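Local coordinates for protein type II restriction enzyme SfiI (PDB 2EZV) that cuts double-stranded DNA as a tetrameric type II restriction endonuclease, recognising the interrupted sequence 5'-GGCCN(5)GGCC-3' and leaving terminal 5'-phosphates, at residues L53-T58 and V99-S104; F160-Y165 and S180-S185. All coordinates share one frame; numbering follows the deposited sequence.

Interaction 1: L53-T58 and V99-S104. With CA (calcium ion), chain F; nucleotides of chain A.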
loop_
_atom_site.group_PDB
_atom_site.type_symbol
_atom_site.label_atom_id
_atom_site.label_comp_id
_atom_site.label_asym_id
_atom_site.label_seq_id
_atom_site.Cartn_x
_atom_site.Cartn_y
_atom_site.Cartn_z
ATOM N N LEU D 53 -2.727 -15.518 -17.626
ATOM C CA LEU D 53 -3.190 -15.951 -16.319
ATOM C C LEU D 53 -1.968 -16.177 -15.428
ATOM O O LEU D 53 -1.963 -15.802 -14.259
ATOM C CB LEU D 53 -4.010 -17.236 -16.435
ATOM C CG LEU D 53 -5.316 -17.068 -17.216
ATOM C CD1 LEU D 53 -6.052 -18.403 -17.313
ATOM C CD2 LEU D 53 -6.182 -16.025 -16.521
ATOM N N ALA D 54 -0.923 -16.766 -15.997
ATOM C CA ALA D 54 0.294 -17.022 -15.249
ATOM C C ALA D 54 0.892 -15.713 -14.725
ATOM O O ALA D 54 1.304 -15.628 -13.572
ATOM C CB ALA D 54 1.309 -17.753 -16.127
ATOM N N GLU D 55 0.929 -14.692 -15.572
ATOM C CA GLU D 55 1.492 -13.405 -15.184
ATOM C C GLU D 55 0.669 -12.731 -14.101
ATOM O O GLU D 55 1.218 -12.262 -13.112
ATOM C CB GLU D 55 1.608 -12.504 -16.410
ATOM C CG GLU D 55 2.533 -13.090 -17.450
ATOM C CD GLU D 55 2.409 -12.427 -18.802
ATOM O OE1 GLU D 55 1.275 -12.157 -19.239
ATOM O OE2 GLU D 55 3.448 -12.194 -19.438
ATOM N N ASP D 56 -0.645 -12.697 -14.280
ATOM C CA ASP D 56 -1.518 -12.077 -13.299
ATOM C C ASP D 56 -1.463 -12.772 -11.939
ATOM O O ASP D 56 -1.383 -12.100 -10.913
ATOM C CB ASP D 56 -2.959 -12.034 -13.821
ATOM C CG ASP D 56 -3.151 -10.998 -14.923
ATOM O OD1 ASP D 56 -2.201 -10.219 -15.185
ATOM O OD2 ASP D 56 -4.250 -10.954 -15.522
ATOM N N ILE D 57 -1.510 -14.107 -11.938
ATOM C CA ILE D 57 -1.451 -14.888 -10.706
ATOM C C ILE D 57 -0.182 -14.493 -9.952
ATOM O O ILE D 57 -0.222 -14.140 -8.767
ATOM C CB ILE D 57 -1.349 -16.403 -10.979
ATOM C CG1 ILE D 57 -2.520 -16.894 -11.832
ATOM C CG2 ILE D 57 -1.313 -17.152 -9.664
ATOM C CD1 ILE D 57 -3.818 -17.035 -11.094
ATOM N N THR D 58 0.939 -14.568 -10.662
ATOM C CA THR D 58 2.246 -14.238 -10.114
ATOM C C THR D 58 2.252 -12.849 -9.489
ATOM O O THR D 58 2.724 -12.661 -8.366
ATOM C CB THR D 58 3.325 -14.268 -11.212
ATOM O OG1 THR D 58 3.447 -15.599 -11.727
ATOM C CG2 THR D 58 4.668 -13.811 -10.660
ATOM N N VAL D 99 11.078 -11.166 -11.895
ATOM C CA VAL D 99 10.526 -12.504 -11.937
ATOM C C VAL D 99 9.703 -12.648 -13.197
ATOM O O VAL D 99 9.027 -11.719 -13.643
ATOM C CB VAL D 99 9.700 -12.867 -10.654
ATOM C CG1 VAL D 99 9.733 -11.731 -9.668
ATOM C CG2 VAL D 99 8.295 -13.268 -11.018
ATOM N N ASP D 100 9.788 -13.826 -13.787
ATOM C CA ASP D 100 9.088 -14.079 -15.019
ATOM C C ASP D 100 8.172 -15.269 -14.884
ATOM O O ASP D 100 8.576 -16.311 -14.370
ATOM C CB ASP D 100 10.102 -14.311 -16.126
ATOM C CG ASP D 100 9.531 -14.036 -17.484
ATOM O OD1 ASP D 100 9.222 -15.016 -18.205
ATOM O OD2 ASP D 100 9.376 -12.831 -17.814
ATOM N N ALA D 101 6.938 -15.104 -15.347
ATOM C CA ALA D 101 5.941 -16.163 -15.282
ATOM C C ALA D 101 5.894 -16.963 -16.589
ATOM O O ALA D 101 5.979 -16.398 -17.682
ATOM C CB ALA D 101 4.569 -15.561 -14.977
ATOM N N LYS D 102 5.763 -18.282 -16.460
ATOM C CA LYS D 102 5.705 -19.190 -17.604
ATOM C C LYS D 102 4.561 -20.166 -17.387
ATOM O O LYS D 102 4.247 -20.526 -16.251
ATOM C CB LYS D 102 6.991 -20.023 -17.732
ATOM C CG LYS D 102 8.292 -19.257 -17.819
ATOM C CD LYS D 102 8.421 -18.500 -19.125
ATOM C CE LYS D 102 9.812 -17.887 -19.251
ATOM N NZ LYS D 102 9.983 -17.121 -20.521
ATOM N N ALA D 103 3.944 -20.591 -18.480
ATOM C CA ALA D 103 2.865 -21.559 -18.416
ATOM C C ALA D 103 3.331 -22.679 -19.322
ATOM O O ALA D 103 3.756 -22.429 -20.446
ATOM C CB ALA D 103 1.587 -20.961 -18.936
ATOM N N SER D 104 3.271 -23.911 -18.841
ATOM C CA SER D 104 3.728 -25.028 -19.645
ATOM C C SER D 104 3.052 -26.322 -19.270
ATOM O O SER D 104 2.564 -26.483 -18.151
ATOM C CB SER D 104 5.246 -25.190 -19.507
ATOM O OG SER D 104 5.689 -26.425 -20.049
HETATM CA CA CA F . 7.001 -14.407 -19.331
ATOM P P DG A 14 4.570 -19.039 -21.921
ATOM O OP1 DG A 14 3.676 -18.791 -20.759
ATOM O OP2 DG A 14 6.042 -18.906 -21.764
ATOM O "O5'" DG A 14 4.281 -20.509 -22.443
ATOM C "C5'" DG A 14 4.767 -20.900 -23.710
ATOM C "C4'" DG A 14 3.755 -21.761 -24.421
ATOM O "O4'" DG A 14 3.963 -21.579 -25.832
ATOM C "C3'" DG A 14 3.935 -23.253 -24.163
ATOM O "O3'" DG A 14 2.699 -23.925 -24.406
ATOM C "C2'" DG A 14 4.955 -23.634 -25.215
ATOM C "C1'" DG A 14 4.570 -22.732 -26.379
ATOM N N9 DG A 14 5.688 -22.290 -27.200
ATOM C C8 DG A 14 6.750 -21.497 -26.828
ATOM N N7 DG A 14 7.602 -21.300 -27.797
ATOM C C5 DG A 14 7.064 -22.000 -28.871
ATOM C C6 DG A 14 7.541 -22.164 -30.192
ATOM O O6 DG A 14 8.572 -21.711 -30.701
ATOM N N1 DG A 14 6.678 -22.953 -30.951
ATOM C C2 DG A 14 5.507 -23.513 -30.493
ATOM N N2 DG A 14 4.803 -24.244 -31.367
ATOM N N3 DG A 14 5.057 -23.367 -29.265
ATOM C C4 DG A 14 5.880 -22.607 -28.514
ATOM P P DG A 15 2.444 -25.390 -23.799
ATOM O OP1 DG A 15 1.391 -25.239 -22.762
ATOM O OP2 DG A 15 3.743 -26.013 -23.442
ATOM O "O5'" DG A 15 1.811 -26.194 -25.023
ATOM C "C5'" DG A 15 0.687 -25.670 -25.734
ATOM C "C4'" DG A 15 0.480 -26.399 -27.043
ATOM O "O4'" DG A 15 1.597 -26.139 -27.934
ATOM C "C3'" DG A 15 0.448 -27.918 -26.879
ATOM O "O3'" DG A 15 -0.361 -28.508 -27.911
ATOM C "C2'" DG A 15 1.912 -28.294 -27.026
ATOM C "C1'" DG A 15 2.382 -27.320 -28.093
ATOM N N9 DG A 15 3.794 -26.948 -28.024
ATOM C C8 DG A 15 4.466 -26.483 -26.924
ATOM N N7 DG A 15 5.723 -26.224 -27.161
ATOM C C5 DG A 15 5.894 -26.541 -28.501
ATOM C C6 DG A 15 7.054 -26.467 -29.324
ATOM O O6 DG A 15 8.192 -26.089 -29.023
ATOM N N1 DG A 15 6.788 -26.887 -30.621
ATOM C C2 DG A 15 5.570 -27.324 -31.074
ATOM N N2 DG A 15 5.529 -27.684 -32.367
ATOM N N3 DG A 15 4.479 -27.400 -30.319
ATOM C C4 DG A 15 4.714 -26.994 -29.051
#

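Interaction 2: F160-Y165 and S180-S185. With nucleotides of chain A.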
loop_
_atom_site.group_PDB
_atom_site.type_symbol
_atom_site.label_atom_id
_atom_site.label_comp_id
_atom_site.label_asym_id
_atom_site.label_seq_id
_atom_site.Cartn_x
_atom_site.Cartn_y
_atom_site.Cartn_z
ATOM N N PHE D 160 11.957 -17.227 -11.648
ATOM C CA PHE D 160 10.981 -17.762 -12.587
ATOM C C PHE D 160 9.909 -18.614 -11.926
ATOM O O PHE D 160 10.212 -19.560 -11.194
ATOM C CB PHE D 160 11.676 -18.586 -13.671
ATOM C CG PHE D 160 12.498 -17.764 -14.617
ATOM C CD1 PHE D 160 13.748 -17.290 -14.243
ATOM C CD2 PHE D 160 12.007 -17.443 -15.877
ATOM C CE1 PHE D 160 14.497 -16.506 -15.112
ATOM C CE2 PHE D 160 12.744 -16.662 -16.752
ATOM C CZ PHE D 160 13.994 -16.191 -16.370
ATOM N N VAL D 161 8.654 -18.263 -12.186
ATOM C CA VAL D 161 7.520 -19.000 -11.641
ATOM C C VAL D 161 6.971 -19.760 -12.844
ATOM O O VAL D 161 6.511 -19.159 -13.812
ATOM C CB VAL D 161 6.464 -18.038 -11.077
ATOM C CG1 VAL D 161 5.457 -18.787 -10.274
ATOM C CG2 VAL D 161 7.135 -16.997 -10.216
ATOM N N HIS D 162 7.039 -21.084 -12.774
ATOM C CA HIS D 162 6.622 -21.965 -13.863
ATOM C C HIS D 162 5.344 -22.737 -13.543
ATOM O O HIS D 162 5.340 -23.673 -12.736
ATOM C CB HIS D 162 7.784 -22.917 -14.159
ATOM C CG HIS D 162 7.529 -23.883 -15.268
ATOM N ND1 HIS D 162 6.656 -24.942 -15.148
ATOM C CD2 HIS D 162 8.073 -23.979 -16.504
ATOM C CE1 HIS D 162 6.675 -25.652 -16.263
ATOM N NE2 HIS D 162 7.528 -25.089 -17.100
ATOM N N PHE D 163 4.253 -22.335 -14.183
ATOM C CA PHE D 163 2.973 -22.985 -13.964
ATOM C C PHE D 163 2.816 -24.224 -14.847
ATOM O O PHE D 163 2.548 -24.122 -16.042
ATOM C CB PHE D 163 1.835 -21.989 -14.225
ATOM C CG PHE D 163 1.863 -20.786 -13.320
ATOM C CD1 PHE D 163 2.860 -19.820 -13.452
ATOM C CD2 PHE D 163 0.914 -20.632 -12.318
ATOM C CE1 PHE D 163 2.909 -18.724 -12.598
ATOM C CE2 PHE D 163 0.957 -19.536 -11.458
ATOM C CZ PHE D 163 1.957 -18.582 -11.598
ATOM N N TYR D 164 3.009 -25.390 -14.237
ATOM C CA TYR D 164 2.890 -26.675 -14.911
ATOM C C TYR D 164 1.421 -27.088 -14.897
ATOM O O TYR D 164 0.848 -27.340 -13.832
ATOM C CB TYR D 164 3.734 -27.712 -14.174
ATOM C CG TYR D 164 3.493 -29.132 -14.607
ATOM C CD1 TYR D 164 3.109 -30.100 -13.683
ATOM C CD2 TYR D 164 3.648 -29.513 -15.942
ATOM C CE1 TYR D 164 2.885 -31.414 -14.071
ATOM C CE2 TYR D 164 3.427 -30.824 -16.344
ATOM C CZ TYR D 164 3.046 -31.772 -15.403
ATOM O OH TYR D 164 2.832 -33.079 -15.785
ATOM N N TYR D 165 0.810 -27.168 -16.073
ATOM C CA TYR D 165 -0.607 -27.522 -16.136
ATOM C C TYR D 165 -0.938 -28.477 -17.280
ATOM O O TYR D 165 -0.071 -28.871 -18.063
ATOM C CB TYR D 165 -1.442 -26.249 -16.313
ATOM C CG TYR D 165 -1.411 -25.750 -17.737
ATOM C CD1 TYR D 165 -2.452 -26.043 -18.616
ATOM C CD2 TYR D 165 -0.290 -25.082 -18.239
ATOM C CE1 TYR D 165 -2.374 -25.695 -19.960
ATOM C CE2 TYR D 165 -0.203 -24.727 -19.584
ATOM C CZ TYR D 165 -1.247 -25.041 -20.437
ATOM O OH TYR D 165 -1.165 -24.723 -21.773
ATOM N N SER D 180 1.070 -28.019 -10.788
ATOM C CA SER D 180 2.147 -27.597 -9.902
ATOM C C SER D 180 2.682 -26.222 -10.287
ATOM O O SER D 180 2.555 -25.794 -11.437
ATOM C CB SER D 180 3.311 -28.593 -9.970
ATOM O OG SER D 180 2.916 -29.897 -9.596
ATOM N N ILE D 181 3.281 -25.539 -9.313
ATOM C CA ILE D 181 3.890 -24.229 -9.535
ATOM C C ILE D 181 5.357 -24.360 -9.116
ATOM O O ILE D 181 5.664 -24.552 -7.937
ATOM C CB ILE D 181 3.233 -23.114 -8.678
ATOM C CG1 ILE D 181 1.722 -23.067 -8.918
ATOM C CG2 ILE D 181 3.835 -21.774 -9.037
ATOM C CD1 ILE D 181 1.015 -21.956 -8.157
ATOM N N TYR D 182 6.260 -24.296 -10.086
ATOM C CA TYR D 182 7.676 -24.396 -9.783
ATOM C C TYR D 182 8.243 -22.992 -9.711
ATOM O O TYR D 182 7.846 -22.115 -10.479
ATOM C CB TYR D 182 8.422 -25.174 -10.868
ATOM C CG TYR D 182 8.076 -26.645 -10.961
ATOM C CD1 TYR D 182 6.896 -27.064 -11.568
ATOM C CD2 TYR D 182 8.948 -27.619 -10.471
ATOM C CE1 TYR D 182 6.588 -28.423 -11.692
ATOM C CE2 TYR D 182 8.654 -28.978 -10.590
ATOM C CZ TYR D 182 7.471 -29.373 -11.204
ATOM O OH TYR D 182 7.168 -30.710 -11.341
ATOM N N VAL D 183 9.162 -22.773 -8.781
ATOM C CA VAL D 183 9.778 -21.466 -8.655
ATOM C C VAL D 183 11.280 -21.657 -8.786
ATOM O O VAL D 183 11.866 -22.479 -8.082
ATOM C CB VAL D 183 9.451 -20.818 -7.303
ATOM C CG1 VAL D 183 9.716 -19.325 -7.379
ATOM C CG2 VAL D 183 7.987 -21.085 -6.927
ATOM N N LEU D 184 11.897 -20.910 -9.698
ATOM C CA LEU D 184 13.337 -21.021 -9.918
ATOM C C LEU D 184 14.112 -19.737 -9.625
ATOM O O LEU D 184 13.659 -18.631 -9.928
ATOM C CB LEU D 184 13.632 -21.443 -11.359
ATOM C CG LEU D 184 13.194 -22.815 -11.873
ATOM C CD1 LEU D 184 11.684 -22.937 -11.929
ATOM C CD2 LEU D 184 13.769 -22.998 -13.251
ATOM N N SER D 185 15.290 -19.909 -9.038
ATOM C CA SER D 185 16.177 -18.808 -8.707
ATOM C C SER D 185 17.428 -18.997 -9.555
ATOM O O SER D 185 18.195 -19.946 -9.347
ATOM C CB SER D 185 16.533 -18.848 -7.212
ATOM O OG SER D 185 17.474 -17.839 -6.866
ATOM P P DG A 15 2.444 -25.390 -23.799
ATOM O OP1 DG A 15 1.391 -25.239 -22.762
ATOM O OP2 DG A 15 3.743 -26.013 -23.442
ATOM O "O5'" DG A 15 1.811 -26.194 -25.023
ATOM C "C5'" DG A 15 0.687 -25.670 -25.734
ATOM C "C4'" DG A 15 0.480 -26.399 -27.043
ATOM O "O4'" DG A 15 1.597 -26.139 -27.934
ATOM C "C3'" DG A 15 0.448 -27.918 -26.879
ATOM O "O3'" DG A 15 -0.361 -28.508 -27.911
ATOM C "C2'" DG A 15 1.912 -28.294 -27.026
ATOM C "C1'" DG A 15 2.382 -27.320 -28.093
ATOM N N9 DG A 15 3.794 -26.948 -28.024
ATOM C C8 DG A 15 4.466 -26.483 -26.924
ATOM N N7 DG A 15 5.723 -26.224 -27.161
ATOM C C5 DG A 15 5.894 -26.541 -28.501
ATOM C C6 DG A 15 7.054 -26.467 -29.324
ATOM O O6 DG A 15 8.192 -26.089 -29.023
ATOM N N1 DG A 15 6.788 -26.887 -30.621
ATOM C C2 DG A 15 5.570 -27.324 -31.074
ATOM N N2 DG A 15 5.529 -27.684 -32.367
ATOM N N3 DG A 15 4.479 -27.400 -30.319
ATOM C C4 DG A 15 4.714 -26.994 -29.051
#

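Interaction 1: L53-T58 and V99-S104
Ala-54, Glu-55 and Thr-58 pack against Ala-101, setting a helix on the metal-bearing strand of a PD-(D/E)XK nuclease core; Asp-100, Ala-101 and Lys-102 are consistent with the D-X-K part of that motif. With the axes only 7.1 Å apart, small residues suit both surfaces: Ala-54 CB rests 4.1 Å from Ala-101 CB and also meets Ala-103 CB, while Glu-55 CG lies 4.0 Å from Ala-101 CB.

Thr-58 can be followed outward. Its CB lies near the Ala-101 methyl, and there the side chain forks. The OG1 branch, anti to the carbonyl carbon (chi1 -64°), turns back along the helix to donate a 2.8 Å hydrogen bond to Ala-54 O, which satisfies the buried hydroxyl, while its flank presses on Ala-101 CB. With Thr-58 N, two donors grip Ala-54 O, from opposite faces of its plane. The CG2 branch runs tip to tip into Val-99 CG2, 3.7 Å away. Threonine thus offers a methyl to the strand and a polar atom to its own backbone.

Asp-100 and Lys-102 point away from the helix, and the strand backbone contributes too: Asp-100 OD1 and Ala-101 O bind the calcium ion with Asp-79. Lys-102, bent at chi2, brings NZ to Gln-116 OE1 and into a salt bridge with Asp-100 OD1. Farther along, Ala-103 N donates a 2.9 Å hydrogen bond to OP1 of DG14 of chain A.

Interaction 2: F160-Y165 and S180-S185
Phe-160, Tyr-164 and Tyr-182 bury the most surface where strands 160-165 and 180-185 pair in an antiparallel beta hairpin of the nuclease's central sheet. Six backbone hydrogen bonds join the strands in regular register: Phe-160 with Leu-184, His-162 with Tyr-182 and Tyr-164 with Ser-180 are the hydrogen-bonded pairs, and Val-161 with Val-183 and Phe-163 with Ile-181 the non-hydrogen-bonded ones.

Phe-160 touches its partner near the backbone, CB against Leu-184 CB at 4.2 Å. Its ring then swings away from this strand toward Asp-100 and Lys-102, and the nearest atoms of its side chain are about 7 Å from the calcium ion, so a bulky apolar residue here flanks the metal site.

Tyr-182 presents its ring edge to the neighbouring strand. His-162 O lies in the ring plane, and CE1 reaches Tyr-164 CB at 3.8 Å. The His-162 ring stands almost at right angles to that of Tyr-182, planes at 88° and centroids 6.0 Å apart, and both rings also meet Phe-223. Tyr-164 has CG anti to the backbone N (chi1 169°), which lays its ring beside Ser-180, with Ser-180 CB at the ring edge 4.0 Å from CD1. The small serine makes room for that broad ring.

On the opposite face, Val-161 CG1 and Ile-181 CG2 lie side by side at 3.6 Å, and Ile-181 CG2 sits over one face of the Phe-163 ring. Beta-branched Val-161, Ile-181 and Val-183 favour the extended backbone; Val-161 and Phe-163 touch helix 49-62.

At the strand's end, Tyr-165 OH makes a weak bond to OP1 of DG15 of chain A. All six hydrogen bonds between the segments run backbone to backbone, so the main chain sets the pairing while side chains add apolar and aromatic contacts.

How the interactions relate
Along the chain the contacts come in series: interaction 1 joins helix 49-62 to strand 93-104, and interaction 2 then pairs strands 151-167 and 176-186. Their centres are about 8 Å apart, because strands 93-104 and 151-167 are parallel neighbours in one mixed sheet. Lys-102 O to Phe-163 N, at 2.7 Å, and Ser-104 O to Tyr-165 N are probable hydrogen bonds linking the two. Helix 49-62 spans both, since Thr-58 also packs on the Phe-163 ring. The metal-binding strand is thus covered on one face by the helix and paired along one edge with strand 151-167 of the hairpin; interaction 1 bonds to the phosphate of DG14 and interaction 2, weakly through Tyr-165, to that of DG15 of chain A.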